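Local structure of probable porin (Pseudomonas aeruginosa, 4FSO) at residues A[43-55]-A[61-73]. The protein probably acts as an outer-membrane porin, a beta-barrel channel through which small solutes would cross the outer membrane. Sequence-based numbering, arbitrary orientation.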
loop_
_atom_site.group_PDB
_atom_site.type_symbol
_atom_site.label_atom_id
_atom_site.label_comp_id
_atom_site.label_asym_id
_atom_site.label_seq_id
_atom_site.Cartn_x
_atom_site.Cartn_y
_atom_site.Cartn_z
ATOM N N GLU A 43 -7.697 5.244 -20.585
ATOM C CA GLU A 43 -7.350 3.857 -20.887
ATOM C C GLU A 43 -8.428 2.893 -20.401
ATOM O O GLU A 43 -9.106 3.164 -19.416
ATOM C CB GLU A 43 -6.006 3.507 -20.247
ATOM N N ALA A 44 -8.594 1.774 -21.103
ATOM C CA ALA A 44 -9.446 0.666 -20.632
ATOM C C ALA A 44 -8.651 -0.647 -20.568
ATOM O O ALA A 44 -7.815 -0.907 -21.427
ATOM C CB ALA A 44 -10.683 0.507 -21.514
ATOM N N ALA A 45 -8.910 -1.473 -19.558
ATOM C CA ALA A 45 -8.081 -2.663 -19.345
ATOM C C ALA A 45 -8.818 -3.860 -18.742
ATOM O O ALA A 45 -9.671 -3.698 -17.878
ATOM C CB ALA A 45 -6.880 -2.300 -18.492
ATOM N N GLN A 46 -8.495 -5.061 -19.213
ATOM C CA GLN A 46 -9.030 -6.290 -18.610
ATOM C C GLN A 46 -7.902 -7.164 -18.086
ATOM O O GLN A 46 -6.935 -7.441 -18.794
ATOM C CB GLN A 46 -9.905 -7.083 -19.592
ATOM C CG GLN A 46 -10.279 -8.497 -19.115
ATOM C CD GLN A 46 -11.067 -8.514 -17.806
ATOM O OE1 GLN A 46 -12.025 -7.761 -17.635
ATOM N NE2 GLN A 46 -10.662 -9.383 -16.879
ATOM N N GLY A 47 -8.019 -7.590 -16.835
ATOM C CA GLY A 47 -6.946 -8.334 -16.210
ATOM C C GLY A 47 -7.400 -9.611 -15.545
ATOM O O GLY A 47 -8.568 -9.754 -15.163
ATOM N N PHE A 48 -6.458 -10.540 -15.407
ATOM C CA PHE A 48 -6.716 -11.799 -14.726
ATOM C C PHE A 48 -5.616 -12.132 -13.742
ATOM O O PHE A 48 -4.437 -12.214 -14.100
ATOM C CB PHE A 48 -6.906 -12.913 -15.750
ATOM C CG PHE A 48 -8.083 -12.688 -16.629
ATOM C CD1 PHE A 48 -9.357 -13.017 -16.196
ATOM C CD2 PHE A 48 -7.930 -12.079 -17.864
ATOM C CE1 PHE A 48 -10.458 -12.774 -16.998
ATOM C CE2 PHE A 48 -9.024 -11.834 -18.674
ATOM C CZ PHE A 48 -10.292 -12.185 -18.240
ATOM N N ILE A 49 -5.992 -12.296 -12.485
ATOM C CA ILE A 49 -4.991 -12.628 -11.490
ATOM C C ILE A 49 -5.241 -14.000 -10.935
ATOM O O ILE A 49 -6.285 -14.259 -10.341
ATOM C CB ILE A 49 -4.981 -11.678 -10.300
ATOM C CG1 ILE A 49 -5.424 -10.268 -10.707
ATOM C CG2 ILE A 49 -3.598 -11.722 -9.648
ATOM C CD1 ILE A 49 -4.321 -9.420 -11.283
ATOM N N LEU A 50 -4.263 -14.870 -11.123
ATOM C CA LEU A 50 -4.342 -16.220 -10.614
ATOM C C LEU A 50 -3.469 -16.317 -9.372
ATOM O O LEU A 50 -2.293 -15.990 -9.395
ATOM C CB LEU A 50 -3.888 -17.188 -11.703
ATOM C CG LEU A 50 -4.182 -18.663 -11.508
ATOM C CD1 LEU A 50 -3.045 -19.284 -10.734
ATOM C CD2 LEU A 50 -5.502 -18.802 -10.770
ATOM N N ASP A 51 -4.063 -16.747 -8.277
ATOM C CA ASP A 51 -3.355 -16.841 -7.014
ATOM C C ASP A 51 -3.649 -18.182 -6.374
ATOM O O ASP A 51 -4.783 -18.453 -5.967
ATOM C CB ASP A 51 -3.805 -15.740 -6.062
ATOM C CG ASP A 51 -3.465 -16.061 -4.612
ATOM O OD1 ASP A 51 -2.329 -15.731 -4.206
ATOM O OD2 ASP A 51 -4.319 -16.660 -3.890
ATOM N N LEU A 52 -2.634 -19.027 -6.286
ATOM C CA LEU A 52 -2.822 -20.358 -5.731
ATOM C C LEU A 52 -1.867 -20.548 -4.611
ATOM O O LEU A 52 -0.648 -20.444 -4.795
ATOM C CB LEU A 52 -2.488 -21.415 -6.759
ATOM C CG LEU A 52 -3.529 -21.941 -7.735
ATOM C CD1 LEU A 52 -4.607 -20.927 -8.045
ATOM C CD2 LEU A 52 -2.788 -22.376 -8.983
ATOM N N ARG A 53 -2.413 -20.837 -3.446
ATOM C CA ARG A 53 -1.570 -21.192 -2.322
ATOM C C ARG A 53 -1.927 -22.604 -1.906
ATOM O O ARG A 53 -3.059 -22.857 -1.509
ATOM C CB ARG A 53 -1.818 -20.242 -1.170
ATOM C CG ARG A 53 -2.258 -18.866 -1.607
ATOM C CD ARG A 53 -1.144 -18.143 -2.339
ATOM N NE ARG A 53 -1.300 -16.700 -2.260
ATOM C CZ ARG A 53 -1.175 -16.003 -1.137
ATOM N NH1 ARG A 53 -0.901 -16.618 0.004
ATOM N NH2 ARG A 53 -1.325 -14.692 -1.155
ATOM N N SER A 54 -0.974 -23.526 -2.009
ATOM C CA SER A 54 -1.240 -24.901 -1.582
ATOM C C SER A 54 -1.343 -24.995 -0.065
ATOM O O SER A 54 -1.067 -24.042 0.662
ATOM C CB SER A 54 -0.143 -25.845 -2.059
ATOM O OG SER A 54 1.070 -25.598 -1.350
ATOM N N GLY A 55 -1.758 -26.153 0.413
ATOM C CA GLY A 55 -1.548 -26.477 1.803
ATOM C C GLY A 55 -0.121 -26.974 2.037
ATOM O O GLY A 55 0.752 -26.969 1.148
ATOM N N LEU A 61 7.738 -31.023 9.458
ATOM C CA LEU A 61 8.145 -30.011 8.498
ATOM C C LEU A 61 7.271 -30.200 7.262
ATOM O O LEU A 61 7.268 -31.267 6.657
ATOM C CB LEU A 61 9.629 -30.174 8.153
ATOM C CG LEU A 61 10.243 -29.280 7.078
ATOM C CD1 LEU A 61 10.174 -27.831 7.512
ATOM C CD2 LEU A 61 11.681 -29.694 6.763
ATOM N N GLY A 62 6.503 -29.175 6.917
ATOM C CA GLY A 62 5.613 -29.262 5.783
ATOM C C GLY A 62 6.131 -28.501 4.582
ATOM O O GLY A 62 6.958 -27.586 4.699
ATOM N N PHE A 63 5.644 -28.891 3.412
ATOM C CA PHE A 63 6.052 -28.235 2.187
ATOM C C PHE A 63 4.824 -27.924 1.392
ATOM O O PHE A 63 3.799 -28.581 1.534
ATOM C CB PHE A 63 6.986 -29.132 1.370
ATOM C CG PHE A 63 8.305 -29.387 2.030
ATOM C CD1 PHE A 63 8.466 -30.445 2.916
ATOM C CD2 PHE A 63 9.384 -28.557 1.781
ATOM C CE1 PHE A 63 9.687 -30.671 3.542
ATOM C CE2 PHE A 63 10.608 -28.775 2.402
ATOM C CZ PHE A 63 10.757 -29.836 3.283
ATOM N N GLY A 64 4.925 -26.908 0.556
ATOM C CA GLY A 64 3.814 -26.528 -0.282
ATOM C C GLY A 64 4.285 -25.555 -1.336
ATOM O O GLY A 64 5.490 -25.260 -1.443
ATOM N N VAL A 65 3.331 -25.046 -2.111
ATOM C CA VAL A 65 3.688 -24.191 -3.226
ATOM C C VAL A 65 2.686 -23.078 -3.470
ATOM O O VAL A 65 1.479 -23.225 -3.245
ATOM C CB VAL A 65 3.973 -25.003 -4.528
ATOM C CG1 VAL A 65 2.711 -25.742 -5.031
ATOM C CG2 VAL A 65 4.574 -24.094 -5.606
ATOM N N ASP A 66 3.224 -21.952 -3.910
ATOM C CA ASP A 66 2.466 -20.746 -4.184
ATOM C C ASP A 66 2.786 -20.291 -5.581
ATOM O O ASP A 66 3.936 -20.326 -6.025
ATOM C CB ASP A 66 2.835 -19.655 -3.192
ATOM C CG ASP A 66 2.163 -19.846 -1.862
ATOM O OD1 ASP A 66 1.487 -20.886 -1.687
ATOM O OD2 ASP A 66 2.305 -18.960 -0.998
ATOM N N THR A 67 1.756 -19.871 -6.289
ATOM C CA THR A 67 1.925 -19.590 -7.689
ATOM C C THR A 67 1.094 -18.401 -8.072
ATOM O O THR A 67 -0.096 -18.312 -7.738
ATOM C CB THR A 67 1.472 -20.770 -8.507
ATOM O OG1 THR A 67 0.341 -21.350 -7.856
ATOM C CG2 THR A 67 2.575 -21.810 -8.583
ATOM N N LEU A 68 1.734 -17.478 -8.773
ATOM C CA LEU A 68 1.020 -16.342 -9.311
ATOM C C LEU A 68 1.094 -16.312 -10.824
ATOM O O LEU A 68 2.146 -16.546 -11.426
ATOM C CB LEU A 68 1.559 -15.056 -8.715
ATOM C CG LEU A 68 1.199 -14.951 -7.245
ATOM C CD1 LEU A 68 2.446 -14.608 -6.431
ATOM C CD2 LEU A 68 0.080 -13.926 -7.052
ATOM N N ALA A 69 -0.043 -16.042 -11.440
ATOM C CA ALA A 69 -0.096 -15.917 -12.878
ATOM C C ALA A 69 -0.959 -14.715 -13.178
ATOM O O ALA A 69 -2.029 -14.555 -12.575
ATOM C CB ALA A 69 -0.694 -17.165 -13.490
ATOM N N MET A 70 -0.491 -13.854 -14.080
ATOM C CA MET A 70 -1.269 -12.676 -14.440
ATOM C C MET A 70 -1.293 -12.462 -15.936
ATOM O O MET A 70 -0.356 -12.829 -16.651
ATOM C CB MET A 70 -0.734 -11.434 -13.737
ATOM C CG MET A 70 -0.597 -11.613 -12.251
ATOM S SD MET A 70 0.690 -10.583 -11.562
ATOM C CE MET A 70 0.817 -11.290 -9.918
ATOM N N LEU A 71 -2.380 -11.854 -16.395
ATOM C CA LEU A 71 -2.628 -11.684 -17.815
ATOM C C LEU A 71 -3.413 -10.392 -18.047
ATOM O O LEU A 71 -4.531 -10.231 -17.541
ATOM C CB LEU A 71 -3.420 -12.880 -18.357
ATOM C CG LEU A 71 -3.526 -12.851 -19.880
ATOM C CD1 LEU A 71 -2.147 -13.095 -20.494
ATOM C CD2 LEU A 71 -4.557 -13.839 -20.408
ATOM N N GLY A 72 -2.829 -9.471 -18.806
ATOM C CA GLY A 72 -3.433 -8.163 -18.977
ATOM C C GLY A 72 -3.532 -7.675 -20.410
ATOM O O GLY A 72 -2.816 -8.150 -21.288
ATOM N N ILE A 73 -4.427 -6.721 -20.648
ATOM C CA ILE A 73 -4.520 -6.071 -21.952
ATOM C C ILE A 73 -5.176 -4.691 -21.867
ATOM O O ILE A 73 -5.957 -4.411 -20.953
ATOM C CB ILE A 73 -5.275 -6.940 -22.970
ATOM C CG1 ILE A 73 -5.090 -6.376 -24.378
ATOM C CG2 ILE A 73 -6.742 -7.041 -22.607
ATOM C CD1 ILE A 73 -3.680 -6.529 -24.928
#
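Leu-50 and Ala-69 form an antiparallel hydrogen-bonded pair between strands 43-53 and 62-72, their CB atoms 3.7 Å apart. Two backbone bonds join them, Leu-50 N to Ala-69 O (2.7 Å) and Ala-69 N to Leu-50 O (3.0 Å). On the same face Phe-48 sits beside Leu-71, their CB atoms 4.4 Å apart, and Leu-52 crosses Thr-67. With chi1 at 36°, Thr-67 OG1 is swung over the neighbouring strand, where it makes a weak 3.3 Å hydrogen bond to Leu-52 O, an oxygen already held by Thr-67 N. A detergent molecule touches Ala-69 and also Met-70; the mostly apolar Leu-50 face is probably the one turned to lipid. The other face carries Ile-49, whose CG2 lies 4.0 Å from Met-70 CG, with Leu-137 against both side chains. Further along it, Arg-53 passes across Asp-66, guanidinium and carboxylate planes 47° apart; OD2 lies well out of the guanidinium plane, 4.1 Å from NH1, so charge attraction rather than a hydrogen bond acts between these groups. Arg-53 NE instead meets Asp-51 OD1 in a salt bridge modelled doubtfully short, while Asp-66 OD1 pairs with Lys-109. Largely apolar on the Leu-50 face, this is a beta hairpin in the wall of an OprD-family porin barrel.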